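Cleavage and polyadenylation specificity factor 100 KD subunit (Methanosarcina mazei, PDB 2XR1) probably terminates transcription genome-wide by cleaving nascent RNA where it leaves RNA polymerase, acting as a dimeric zinc-dependent endonuclease and 5'-3' exonuclease. Local coordinates at residues 412-417 with 504-509; 444-449 with 485-490. All coordinates share one frame; numbering follows the deposited sequence.

Contact 1: 412-417 with 504-509; sequences GIAVIP and PCVILA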
loop_
_atom_site.group_PDB
_atom_site.type_symbol
_atom_site.label_atom_id
_atom_site.label_comp_id
_atom_site.label_asym_id
_atom_site.label_seq_id
_atom_site.Cartn_x
_atom_site.Cartn_y
_atom_site.Cartn_z
ATOM N N GLY B 412 1.613 -44.066 33.495
ATOM C CA GLY B 412 2.255 -43.086 32.631
ATOM C C GLY B 412 2.029 -41.670 33.113
ATOM O O GLY B 412 1.197 -41.414 33.992
ATOM N N ILE B 413 2.789 -40.752 32.537
ATOM C CA ILE B 413 2.632 -39.348 32.842
ATOM C C ILE B 413 2.206 -38.559 31.587
ATOM O O ILE B 413 2.532 -38.922 30.454
ATOM C CB ILE B 413 3.889 -38.809 33.549
ATOM C CG1 ILE B 413 5.085 -38.640 32.620
ATOM C CG2 ILE B 413 4.329 -39.791 34.646
ATOM C CD1 ILE B 413 6.463 -38.796 33.432
ATOM N N ALA B 414 1.430 -37.507 31.788
ATOM C CA ALA B 414 0.770 -36.840 30.670
ATOM C C ALA B 414 1.412 -35.488 30.428
ATOM O O ALA B 414 1.285 -34.606 31.235
ATOM C CB ALA B 414 -0.723 -36.696 30.958
ATOM N N VAL B 415 2.141 -35.351 29.328
ATOM C CA VAL B 415 2.755 -34.077 28.949
ATOM C C VAL B 415 1.760 -33.298 28.089
ATOM O O VAL B 415 1.218 -33.833 27.157
ATOM C CB VAL B 415 4.078 -34.294 28.179
ATOM C CG1 VAL B 415 4.606 -32.988 27.620
ATOM C CG2 VAL B 415 5.127 -34.990 29.093
ATOM N N ILE B 416 1.493 -32.054 28.455
ATOM C CA ILE B 416 0.514 -31.216 27.778
ATOM C C ILE B 416 1.158 -29.884 27.433
ATOM O O ILE B 416 1.233 -29.017 28.289
ATOM C CB ILE B 416 -0.689 -30.895 28.707
ATOM C CG1 ILE B 416 -1.191 -32.153 29.426
ATOM C CG2 ILE B 416 -1.774 -30.222 27.940
ATOM C CD1 ILE B 416 -2.611 -32.026 29.973
ATOM N N PRO B 417 1.661 -29.723 26.206
ATOM C CA PRO B 417 2.202 -28.442 25.815
ATOM C C PRO B 417 1.149 -27.384 25.837
ATOM O O PRO B 417 0.006 -27.671 25.594
ATOM C CB PRO B 417 2.670 -28.659 24.383
ATOM C CG PRO B 417 1.911 -29.772 23.930
ATOM C CD PRO B 417 1.745 -30.677 25.103
ATOM N N PRO B 504 4.034 -41.046 38.021
ATOM C CA PRO B 504 2.810 -40.625 37.302
ATOM C C PRO B 504 2.351 -39.251 37.697
ATOM O O PRO B 504 2.192 -38.982 38.867
ATOM C CB PRO B 504 1.766 -41.651 37.736
ATOM C CG PRO B 504 2.550 -42.824 38.209
ATOM C CD PRO B 504 3.816 -42.281 38.801
ATOM N N CYS B 505 2.127 -38.387 36.719
ATOM C CA CYS B 505 1.782 -37.002 36.985
ATOM C C CYS B 505 1.251 -36.351 35.710
ATOM O O CYS B 505 1.062 -37.040 34.699
ATOM C CB CYS B 505 3.027 -36.264 37.500
ATOM S SG CYS B 505 4.393 -36.248 36.296
ATOM N N VAL B 506 0.990 -35.045 35.767
ATOM C CA VAL B 506 0.614 -34.270 34.583
ATOM C C VAL B 506 1.586 -33.107 34.438
ATOM O O VAL B 506 1.926 -32.450 35.422
ATOM C CB VAL B 506 -0.814 -33.685 34.691
ATOM C CG1 VAL B 506 -1.032 -32.659 33.632
ATOM C CG2 VAL B 506 -1.863 -34.736 34.597
ATOM N N ILE B 507 2.022 -32.833 33.221
ATOM C CA ILE B 507 2.906 -31.705 32.979
ATOM C C ILE B 507 2.295 -30.717 31.970
ATOM O O ILE B 507 2.154 -31.047 30.791
ATOM C CB ILE B 507 4.282 -32.190 32.496
ATOM C CG1 ILE B 507 4.821 -33.213 33.498
ATOM C CG2 ILE B 507 5.256 -31.031 32.351
ATOM C CD1 ILE B 507 6.208 -33.647 33.230
ATOM N N LEU B 508 1.911 -29.533 32.444
ATOM C CA LEU B 508 1.661 -28.408 31.556
ATOM C C LEU B 508 2.991 -27.724 31.353
ATOM O O LEU B 508 3.678 -27.414 32.314
ATOM C CB LEU B 508 0.641 -27.440 32.138
ATOM C CG LEU B 508 -0.807 -27.793 31.769
ATOM C CD1 LEU B 508 -0.948 -29.262 31.548
ATOM C CD2 LEU B 508 -1.818 -27.333 32.813
ATOM N N ALA B 509 3.392 -27.539 30.110
ATOM C CA ALA B 509 4.699 -26.965 29.844
ATOM C C ALA B 509 4.698 -26.272 28.512
ATOM O O ALA B 509 3.950 -26.639 27.591
ATOM C CB ALA B 509 5.786 -28.022 29.878
#
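Ile416 carries CG1 beside its backbone N (chi1 -46°) and then extends through CG1 to CD1 (chi2 -161°), which helps lay the chain alongside Leu508, whose CG also sits beside its own N. The two side chains point the same way, and Ile416 CD1 lies 3.6 Å from Leu508 CD1. The pair bridges neighbouring strands of the parallel sheet of the beta-CASP domain: 414-417 and 506-509 run together with 17° between their directions. The parallel pattern is established by four backbone bonds that alternate in direction: Ala414 N to Cys505 O (3.0 Å), Ile507 N to Ala414 O (2.8 Å), Ile416 N to Ile507 O, and Ala509 N to Ile416 O (3.2 Å). The second of them is nearly straight at hydrogen.

Side chains alternate between the faces. Ala414, Ile416, Val506 and Leu508 share one, where Val506 and Leu508 meet helix 423-436; Val415 and Ile507 share the other and lie against helix 518-526. Sheet with helices on both faces is the alpha/beta/alpha layering of this domain. Before the strands begin, Cys505 SG packs on Ile413 CB at 3.8 Å. On the opposite face from that sulfur, the Ile416 side chain slants across Val506, with Ile416 CD1 4.0 Å from Val506 CG1.

Contact 2: 444-449 with 485-490; sequences PVYLDG and CFKPVD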
loop_
_atom_site.group_PDB
_atom_site.type_symbol
_atom_site.label_atom_id
_atom_site.label_comp_id
_atom_site.label_asym_id
_atom_site.label_seq_id
_atom_site.Cartn_x
_atom_site.Cartn_y
_atom_site.Cartn_z
ATOM N N PRO B 444 0.413 -34.814 40.990
ATOM C CA PRO B 444 0.964 -33.454 40.829
ATOM C C PRO B 444 0.868 -32.928 39.418
ATOM O O PRO B 444 1.310 -33.586 38.483
ATOM C CB PRO B 444 2.437 -33.603 41.220
ATOM C CG PRO B 444 2.706 -35.086 41.294
ATOM C CD PRO B 444 1.411 -35.774 41.494
ATOM N N VAL B 445 0.284 -31.750 39.261
ATOM C CA VAL B 445 0.216 -31.096 37.967
ATOM C C VAL B 445 1.311 -30.038 37.922
ATOM O O VAL B 445 1.142 -28.948 38.464
ATOM C CB VAL B 445 -1.147 -30.452 37.772
ATOM C CG1 VAL B 445 -1.230 -29.752 36.425
ATOM C CG2 VAL B 445 -2.221 -31.508 37.929
ATOM N N TYR B 446 2.446 -30.383 37.312
ATOM C CA TYR B 446 3.582 -29.462 37.219
ATOM C C TYR B 446 3.304 -28.432 36.135
ATOM O O TYR B 446 2.646 -28.740 35.151
ATOM C CB TYR B 446 4.884 -30.200 36.934
ATOM C CG TYR B 446 5.235 -31.213 37.983
ATOM C CD1 TYR B 446 5.873 -30.843 39.144
ATOM C CD2 TYR B 446 4.919 -32.557 37.820
ATOM C CE1 TYR B 446 6.204 -31.806 40.142
ATOM C CE2 TYR B 446 5.234 -33.514 38.799
ATOM C CZ TYR B 446 5.876 -33.129 39.945
ATOM O OH TYR B 446 6.183 -34.063 40.905
ATOM N N LEU B 447 3.788 -27.210 36.357
ATOM C CA LEU B 447 3.544 -26.055 35.504
ATOM C C LEU B 447 4.871 -25.362 35.203
ATOM O O LEU B 447 5.498 -24.828 36.104
ATOM C CB LEU B 447 2.648 -25.076 36.232
ATOM C CG LEU B 447 1.310 -25.586 36.742
ATOM C CD1 LEU B 447 0.541 -24.434 37.352
ATOM C CD2 LEU B 447 0.477 -26.244 35.639
ATOM N N ASP B 448 5.324 -25.376 33.950
ATOM C CA ASP B 448 6.692 -24.908 33.642
ATOM C C ASP B 448 6.683 -23.829 32.561
ATOM O O ASP B 448 5.791 -23.766 31.749
ATOM C CB ASP B 448 7.578 -26.096 33.244
ATOM C CG ASP B 448 9.080 -25.802 33.371
ATOM O OD1 ASP B 448 9.477 -24.634 33.644
ATOM O OD2 ASP B 448 9.881 -26.743 33.171
ATOM N N GLY B 449 7.659 -22.936 32.604
ATOM C CA GLY B 449 7.800 -21.884 31.598
ATOM C C GLY B 449 6.855 -20.683 31.633
ATOM O O GLY B 449 6.334 -20.279 30.575
ATOM N N CYS B 485 -2.781 -29.411 44.262
ATOM C CA CYS B 485 -2.282 -30.161 43.111
ATOM C C CYS B 485 -1.203 -29.457 42.269
ATOM O O CYS B 485 -0.287 -30.100 41.781
ATOM C CB CYS B 485 -3.462 -30.543 42.187
ATOM S SG CYS B 485 -4.213 -29.125 41.108
ATOM N N PHE B 486 -1.345 -28.157 42.027
ATOM C CA PHE B 486 -0.454 -27.473 41.082
ATOM C C PHE B 486 0.886 -27.241 41.722
ATOM O O PHE B 486 0.931 -26.753 42.806
ATOM C CB PHE B 486 -1.018 -26.136 40.632
ATOM C CG PHE B 486 -2.328 -26.235 39.945
ATOM C CD1 PHE B 486 -2.465 -26.995 38.807
ATOM C CD2 PHE B 486 -3.430 -25.541 40.413
ATOM C CE1 PHE B 486 -3.684 -27.077 38.156
ATOM C CE2 PHE B 486 -4.628 -25.624 39.774
ATOM C CZ PHE B 486 -4.756 -26.402 38.647
ATOM N N LYS B 487 1.962 -27.606 41.038
ATOM C CA LYS B 487 3.307 -27.413 41.532
ATOM C C LYS B 487 4.077 -26.671 40.466
ATOM O O LYS B 487 4.355 -27.218 39.426
ATOM C CB LYS B 487 4.020 -28.754 41.820
ATOM C CG LYS B 487 3.251 -29.816 42.614
ATOM C CD LYS B 487 2.916 -29.382 44.009
ATOM C CE LYS B 487 2.402 -30.552 44.845
ATOM N NZ LYS B 487 1.169 -31.118 44.216
ATOM N N PRO B 488 4.460 -25.422 40.716
ATOM C CA PRO B 488 5.228 -24.735 39.680
ATOM C C PRO B 488 6.689 -25.140 39.660
ATOM O O PRO B 488 7.218 -25.624 40.641
ATOM C CB PRO B 488 5.107 -23.251 40.070
ATOM C CG PRO B 488 4.185 -23.208 41.248
ATOM C CD PRO B 488 4.241 -24.555 41.874
ATOM N N VAL B 489 7.333 -24.898 38.537
ATOM C CA VAL B 489 8.749 -25.200 38.356
ATOM C C VAL B 489 9.269 -24.255 37.310
ATOM O O VAL B 489 8.729 -24.214 36.197
ATOM C CB VAL B 489 8.960 -26.642 37.805
ATOM C CG1 VAL B 489 7.660 -27.245 37.260
ATOM C CG2 VAL B 489 10.035 -26.653 36.727
ATOM N N ASP B 490 10.274 -23.466 37.643
ATOM C CA ASP B 490 10.966 -22.666 36.615
ATOM C C ASP B 490 12.492 -22.709 36.842
ATOM O O ASP B 490 13.273 -22.536 35.890
ATOM C CB ASP B 490 10.383 -21.239 36.516
ATOM C CG ASP B 490 8.927 -21.213 35.953
ATOM O OD1 ASP B 490 8.709 -21.508 34.745
ATOM O OD2 ASP B 490 7.994 -20.886 36.739
#
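Val445 and Lys487 make the straightest bond of this pair: Lys487 N donates to Val445 O over 3.0 Å with 167° at hydrogen. Val445 N donates to Cys485 O (3.1 Å), Leu447 N to Lys487 O and Val489 N to Leu447 O (3.0 Å). Val445 and Leu447 thus each use both N and O, bonding to residues either side of their bridge partners Phe486 and Pro488, the parallel pattern. Past the strand, Asp448 OD2 forms a salt bridge with Arg495 and a hydrogen bond with Tyr522 OH. Asp448 OD1 lies 3.4 Å from Asp490 OD1, with the carboxylate planes turned 62° apart. Two acidic groups this close would probably disfavour each other, an effect likely eased by those partners of OD2. Gly449 N makes a weak hydrogen bond to Asp490 OD1 (2.8 Å, 126° at hydrogen), an oxygen that also accepts from Met450 N.

Lys487 bends at chi2 and chi4, which folds its chain back so that NZ reaches Glu484 O and, weakly, Cys485 O. Its CB meanwhile meets the Tyr446 ring at CD1, 3.9 Å away, the two side chains crossing at a slant. Next to it, Val489 CG1 approaches Tyr446 CB at 4.1 Å.

On the reverse face, Phe486 lies side by side with Val445, whose CG1 is at the edge of the ring, in its plane and 3.8 Å from CD1. One ring face carries Cys485 SG over its centre, and Leu447 CD1 touches Phe486 CB. Helix 423-436 covers these residues through Leu431, Met428 and Glu432. Together the strands form an edge pair of the parallel alpha/beta sheet of the beta-CASP domain, linked through a connection that includes helices 451-460 and 467-472.

Overall arrangement
Both contacts are neighbouring strand pairs of one six-stranded parallel sheet, whose first four strands run in the order 486-489, 445-448, 506-509, 414-417, with the contact centres about 10 Å apart. Contact 2 is nested inside the chain loop that contact 1 closes, and strands 445-448 and 506-509 knit them together through probable hydrogen bonds between Tyr446 and both Val506 and Leu508. Helix 423-436 lies over one face of both pairs. Contact 1, with 533-536 beyond it, is interior: 11 of its 12 touching residues are buried and its side chains are almost wholly aliphatic. Contact 2 ends the sheet, is only partly buried, and adds lysine, tyrosine and two aspartates.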